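Long-range contact in VP5 (PDB 6QGL), which is a haloarchaeal pleomorphic virus envelope protein that probably drives fusion of the viral membrane with that of its host: residues S194-P206 with T213-M227. Numbering follows the deposited sequence.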
loop_
_atom_site.group_PDB
_atom_site.type_symbol
_atom_site.label_atom_id
_atom_site.label_comp_id
_atom_site.label_asym_id
_atom_site.label_seq_id
_atom_site.Cartn_x
_atom_site.Cartn_y
_atom_site.Cartn_z
ATOM N N SER A 194 -12.522 -35.531 12.769
ATOM C CA SER A 194 -11.760 -35.299 13.982
ATOM C C SER A 194 -11.557 -36.719 14.501
ATOM O O SER A 194 -12.514 -37.474 14.695
ATOM C CB SER A 194 -12.545 -34.441 14.969
ATOM O OG SER A 194 -13.860 -34.928 15.170
ATOM N N GLY A 195 -10.304 -37.108 14.518
ATOM C CA GLY A 195 -9.807 -38.433 14.867
ATOM C C GLY A 195 -8.727 -38.868 13.892
ATOM O O GLY A 195 -7.824 -39.625 14.259
ATOM N N ASN A 196 -8.817 -38.381 12.637
ATOM C CA ASN A 196 -7.860 -38.674 11.572
ATOM C C ASN A 196 -6.602 -37.828 11.765
ATOM O O ASN A 196 -6.696 -36.684 12.216
ATOM C CB ASN A 196 -8.487 -38.390 10.204
ATOM C CG ASN A 196 -7.820 -39.086 9.039
ATOM O OD1 ASN A 196 -6.620 -38.936 8.781
ATOM N ND2 ASN A 196 -8.602 -39.846 8.288
ATOM N N ALA A 197 -5.430 -38.386 11.413
ATOM C CA ALA A 197 -4.135 -37.704 11.517
ATOM C C ALA A 197 -4.037 -36.538 10.525
ATOM O O ALA A 197 -3.332 -35.562 10.789
ATOM C CB ALA A 197 -3.006 -38.693 11.270
ATOM N N ALA A 198 -4.750 -36.655 9.388
ATOM C CA ALA A 198 -4.803 -35.671 8.310
ATOM C C ALA A 198 -5.695 -34.471 8.636
ATOM O O ALA A 198 -5.545 -33.434 7.986
ATOM C CB ALA A 198 -5.273 -36.336 7.025
ATOM N N TYR A 199 -6.621 -34.606 9.624
ATOM C CA TYR A 199 -7.554 -33.549 10.045
ATOM C C TYR A 199 -6.865 -32.196 10.138
ATOM O O TYR A 199 -5.934 -32.024 10.926
ATOM C CB TYR A 199 -8.247 -33.903 11.374
ATOM C CG TYR A 199 -9.333 -32.933 11.803
ATOM C CD1 TYR A 199 -10.539 -32.857 11.111
ATOM C CD2 TYR A 199 -9.185 -32.145 12.940
ATOM C CE1 TYR A 199 -11.557 -31.997 11.521
ATOM C CE2 TYR A 199 -10.199 -31.285 13.364
ATOM C CZ TYR A 199 -11.382 -31.210 12.647
ATOM O OH TYR A 199 -12.382 -30.356 13.052
ATOM N N SER A 200 -7.285 -31.267 9.270
ATOM C CA SER A 200 -6.739 -29.921 9.181
ATOM C C SER A 200 -7.884 -28.913 9.070
ATOM O O SER A 200 -8.671 -28.963 8.119
ATOM C CB SER A 200 -5.794 -29.815 7.987
ATOM O OG SER A 200 -5.190 -28.536 7.896
ATOM N N VAL A 201 -7.992 -28.027 10.072
ATOM C CA VAL A 201 -9.015 -26.983 10.137
ATOM C C VAL A 201 -8.415 -25.662 10.644
ATOM O O VAL A 201 -7.609 -25.662 11.576
ATOM C CB VAL A 201 -10.295 -27.421 10.918
ATOM C CG1 VAL A 201 -9.993 -27.738 12.379
ATOM C CG2 VAL A 201 -11.416 -26.384 10.814
ATOM N N VAL A 202 -8.779 -24.552 9.985
ATOM C CA VAL A 202 -8.377 -23.197 10.347
ATOM C C VAL A 202 -9.606 -22.283 10.277
ATOM O O VAL A 202 -10.446 -22.445 9.392
ATOM C CB VAL A 202 -7.143 -22.661 9.561
ATOM C CG1 VAL A 202 -7.500 -22.207 8.145
ATOM C CG2 VAL A 202 -6.435 -21.548 10.331
ATOM N N GLU A 203 -9.739 -21.377 11.245
ATOM C CA GLU A 203 -10.831 -20.412 11.306
ATOM C C GLU A 203 -10.287 -19.134 11.907
ATOM O O GLU A 203 -9.822 -19.154 13.047
ATOM C CB GLU A 203 -12.028 -20.952 12.107
ATOM C CG GLU A 203 -13.271 -20.086 11.962
ATOM C CD GLU A 203 -14.524 -20.557 12.675
ATOM O OE1 GLU A 203 -14.714 -21.786 12.822
ATOM O OE2 GLU A 203 -15.331 -19.686 13.072
ATOM N N TYR A 204 -10.295 -18.037 11.126
ATOM C CA TYR A 204 -9.769 -16.742 11.562
ATOM C C TYR A 204 -10.308 -15.552 10.753
ATOM O O TYR A 204 -11.020 -15.729 9.761
ATOM C CB TYR A 204 -8.219 -16.755 11.572
ATOM C CG TYR A 204 -7.569 -16.814 10.206
ATOM C CD1 TYR A 204 -7.480 -18.012 9.504
ATOM C CD2 TYR A 204 -6.967 -15.688 9.651
ATOM C CE1 TYR A 204 -6.868 -18.074 8.255
ATOM C CE2 TYR A 204 -6.346 -15.739 8.407
ATOM C CZ TYR A 204 -6.301 -16.933 7.712
ATOM O OH TYR A 204 -5.685 -16.973 6.487
ATOM N N ASN A 205 -9.960 -14.341 11.205
ATOM C CA ASN A 205 -10.295 -13.043 10.617
ATOM C C ASN A 205 -9.247 -12.026 11.123
ATOM O O ASN A 205 -8.407 -12.432 11.932
ATOM C CB ASN A 205 -11.742 -12.629 10.982
ATOM C CG ASN A 205 -12.084 -12.608 12.453
ATOM O OD1 ASN A 205 -11.301 -12.191 13.310
ATOM N ND2 ASN A 205 -13.291 -13.034 12.780
ATOM N N PRO A 206 -9.245 -10.725 10.724
ATOM C CA PRO A 206 -8.224 -9.807 11.260
ATOM C C PRO A 206 -8.244 -9.630 12.786
ATOM O O PRO A 206 -7.222 -9.257 13.353
ATOM C CB PRO A 206 -8.523 -8.485 10.543
ATOM C CG PRO A 206 -9.271 -8.864 9.327
ATOM C CD PRO A 206 -10.116 -10.024 9.757
ATOM N N THR A 213 -5.936 -26.146 13.766
ATOM C CA THR A 213 -5.573 -27.556 13.945
ATOM C C THR A 213 -4.800 -28.009 12.722
ATOM O O THR A 213 -5.332 -27.906 11.619
ATOM C CB THR A 213 -6.833 -28.411 14.160
ATOM O OG1 THR A 213 -7.656 -27.816 15.168
ATOM C CG2 THR A 213 -6.512 -29.857 14.528
ATOM N N ASN A 214 -3.553 -28.504 12.901
ATOM C CA ASN A 214 -2.695 -28.959 11.794
ATOM C C ASN A 214 -2.844 -27.952 10.639
ATOM O O ASN A 214 -3.091 -28.331 9.494
ATOM C CB ASN A 214 -3.091 -30.391 11.368
ATOM C CG ASN A 214 -2.176 -31.040 10.356
ATOM O OD1 ASN A 214 -0.967 -30.790 10.310
ATOM N ND2 ASN A 214 -2.742 -31.891 9.514
ATOM N N SER A 215 -2.774 -26.655 10.986
ATOM C CA SER A 215 -3.016 -25.551 10.069
ATOM C C SER A 215 -2.081 -24.366 10.230
ATOM O O SER A 215 -1.485 -24.160 11.285
ATOM C CB SER A 215 -4.442 -25.042 10.251
ATOM O OG SER A 215 -5.394 -25.965 9.755
ATOM N N ASN A 216 -2.013 -23.558 9.163
ATOM C CA ASN A 216 -1.295 -22.295 9.052
ATOM C C ASN A 216 -2.378 -21.264 8.780
ATOM O O ASN A 216 -3.248 -21.522 7.944
ATOM C CB ASN A 216 -0.300 -22.334 7.882
ATOM C CG ASN A 216 0.779 -23.380 8.007
ATOM O OD1 ASN A 216 1.026 -23.940 9.080
ATOM N ND2 ASN A 216 1.452 -23.664 6.902
ATOM N N THR A 217 -2.367 -20.122 9.498
ATOM C CA THR A 217 -3.390 -19.086 9.301
ATOM C C THR A 217 -3.379 -18.668 7.834
ATOM O O THR A 217 -4.313 -19.013 7.119
ATOM C CB THR A 217 -3.246 -17.951 10.300
ATOM O OG1 THR A 217 -1.971 -17.355 10.116
ATOM C CG2 THR A 217 -3.405 -18.414 11.739
ATOM N N TYR A 218 -2.234 -18.190 7.344
ATOM C CA TYR A 218 -2.015 -17.798 5.945
ATOM C C TYR A 218 -2.242 -18.915 4.908
ATOM O O TYR A 218 -2.108 -20.100 5.230
ATOM C CB TYR A 218 -0.585 -17.264 5.789
ATOM C CG TYR A 218 0.484 -18.255 6.191
ATOM C CD1 TYR A 218 0.812 -18.455 7.530
ATOM C CD2 TYR A 218 1.174 -18.993 5.233
ATOM C CE1 TYR A 218 1.784 -19.378 7.907
ATOM C CE2 TYR A 218 2.150 -19.918 5.597
ATOM C CZ TYR A 218 2.454 -20.105 6.936
ATOM O OH TYR A 218 3.423 -21.009 7.298
ATOM N N ASN A 219 -2.559 -18.513 3.661
ATOM C CA ASN A 219 -2.728 -19.399 2.510
ATOM C C ASN A 219 -1.451 -19.354 1.662
ATOM O O ASN A 219 -0.822 -18.298 1.562
ATOM C CB ASN A 219 -3.931 -18.959 1.664
ATOM C CG ASN A 219 -4.372 -19.940 0.591
ATOM O OD1 ASN A 219 -3.996 -21.119 0.570
ATOM N ND2 ASN A 219 -5.204 -19.467 -0.321
ATOM N N THR A 220 -1.072 -20.496 1.058
ATOM C CA THR A 220 0.103 -20.596 0.189
ATOM C C THR A 220 -0.350 -21.006 -1.213
ATOM O O THR A 220 -0.846 -22.116 -1.397
ATOM C CB THR A 220 1.184 -21.519 0.792
ATOM O OG1 THR A 220 1.419 -21.161 2.156
ATOM C CG2 THR A 220 2.500 -21.458 0.023
ATOM N N VAL A 221 -0.227 -20.089 -2.186
ATOM C CA VAL A 221 -0.608 -20.329 -3.585
ATOM C C VAL A 221 0.593 -19.994 -4.466
ATOM O O VAL A 221 0.990 -18.828 -4.536
ATOM C CB VAL A 221 -1.883 -19.546 -4.023
ATOM C CG1 VAL A 221 -2.229 -19.817 -5.491
ATOM C CG2 VAL A 221 -3.071 -19.856 -3.120
ATOM N N ASP A 222 1.174 -21.020 -5.122
ATOM C CA ASP A 222 2.342 -20.906 -6.002
ATOM C C ASP A 222 3.513 -20.172 -5.302
ATOM O O ASP A 222 4.036 -19.177 -5.810
ATOM C CB ASP A 222 1.942 -20.269 -7.355
ATOM C CG ASP A 222 2.998 -20.317 -8.443
ATOM O OD1 ASP A 222 3.618 -21.389 -8.627
ATOM O OD2 ASP A 222 3.187 -19.290 -9.127
ATOM N N GLY A 223 3.855 -20.645 -4.101
ATOM C CA GLY A 223 4.935 -20.097 -3.284
ATOM C C GLY A 223 4.662 -18.779 -2.579
ATOM O O GLY A 223 5.476 -18.350 -1.755
ATOM N N THR A 224 3.524 -18.124 -2.892
ATOM C CA THR A 224 3.116 -16.845 -2.308
ATOM C C THR A 224 2.261 -17.080 -1.074
ATOM O O THR A 224 1.241 -17.767 -1.157
ATOM C CB THR A 224 2.383 -15.987 -3.361
ATOM O OG1 THR A 224 3.218 -15.825 -4.509
ATOM C CG2 THR A 224 1.960 -14.621 -2.831
ATOM N N GLN A 225 2.670 -16.494 0.063
ATOM C CA GLN A 225 1.942 -16.566 1.328
ATOM C C GLN A 225 1.127 -15.290 1.472
ATOM O O GLN A 225 1.691 -14.198 1.415
ATOM C CB GLN A 225 2.900 -16.712 2.527
ATOM C CG GLN A 225 3.652 -18.039 2.590
ATOM C CD GLN A 225 4.670 -18.135 3.711
ATOM O OE1 GLN A 225 5.323 -19.165 3.887
ATOM N NE2 GLN A 225 4.845 -17.079 4.499
ATOM N N TYR A 226 -0.196 -15.416 1.624
ATOM C CA TYR A 226 -1.084 -14.266 1.804
ATOM C C TYR A 226 -2.179 -14.604 2.811
ATOM O O TYR A 226 -2.172 -15.717 3.339
ATOM C CB TYR A 226 -1.604 -13.714 0.452
ATOM C CG TYR A 226 -2.825 -14.393 -0.138
ATOM C CD1 TYR A 226 -2.803 -15.740 -0.491
ATOM C CD2 TYR A 226 -3.968 -13.658 -0.445
ATOM C CE1 TYR A 226 -3.914 -16.359 -1.061
ATOM C CE2 TYR A 226 -5.080 -14.263 -1.028
ATOM C CZ TYR A 226 -5.048 -15.614 -1.335
ATOM O OH TYR A 226 -6.147 -16.208 -1.910
ATOM N N MET A 227 -3.076 -13.633 3.131
ATOM C CA MET A 227 -4.143 -13.759 4.137
ATOM C C MET A 227 -3.526 -14.029 5.514
ATOM O O MET A 227 -4.139 -14.711 6.338
ATOM C CB MET A 227 -5.103 -14.906 3.792
ATOM C CG MET A 227 -6.118 -14.587 2.750
ATOM S SD MET A 227 -6.935 -16.128 2.275
ATOM C CE MET A 227 -7.964 -16.425 3.718
#
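V201 and T213 form the last hydrogen-bonded pair of an antiparallel beta hairpin, strands 201-204 and 209-213, at one side of a four-stranded sheet. Two backbone bonds define it: T213 N to V201 O at 2.8 Å, N-H...O angle 163°, and V201 N to T213 O at 3.1 Å. On the same sheet face V201 CG1 packs against T213 CB and OG1, while T213 CG2 lies obliquely beside the Y199 ring.

Past this pair strand 209-213 ends and the backbone turns away at N214, whose phi and psi are both positive, and polar side chains bond to the backbone here. S200 OG, set anti to its own N (chi1 -177°), donates to N214 O at 2.6 Å from above the carbonyl plane. S215 OG donates to T213 O at 2.7 Å, likewise out of plane, giving that carbonyl a second donor besides V201 N. N214 ND2 makes a weak bond to Y199 O and has a stronger partner in D153 OD2.

Farther along, V202 meets S215 CB-to-CB, with F151 also touching its side chain. T217 CB sits over the Y204 ring, 4.1 Å from the centroid and 7° off its normal, a CH-pi contact. Y204 reaches M227, just past the separate hairpin 219-221/224-226, which closes through a type I' turn and is packed on helix 97-140 by N219 and Y226. At the end of the Y204 side chain, OH lies 2.7 Å from M227 O, which sits at the ring edge, near its plane.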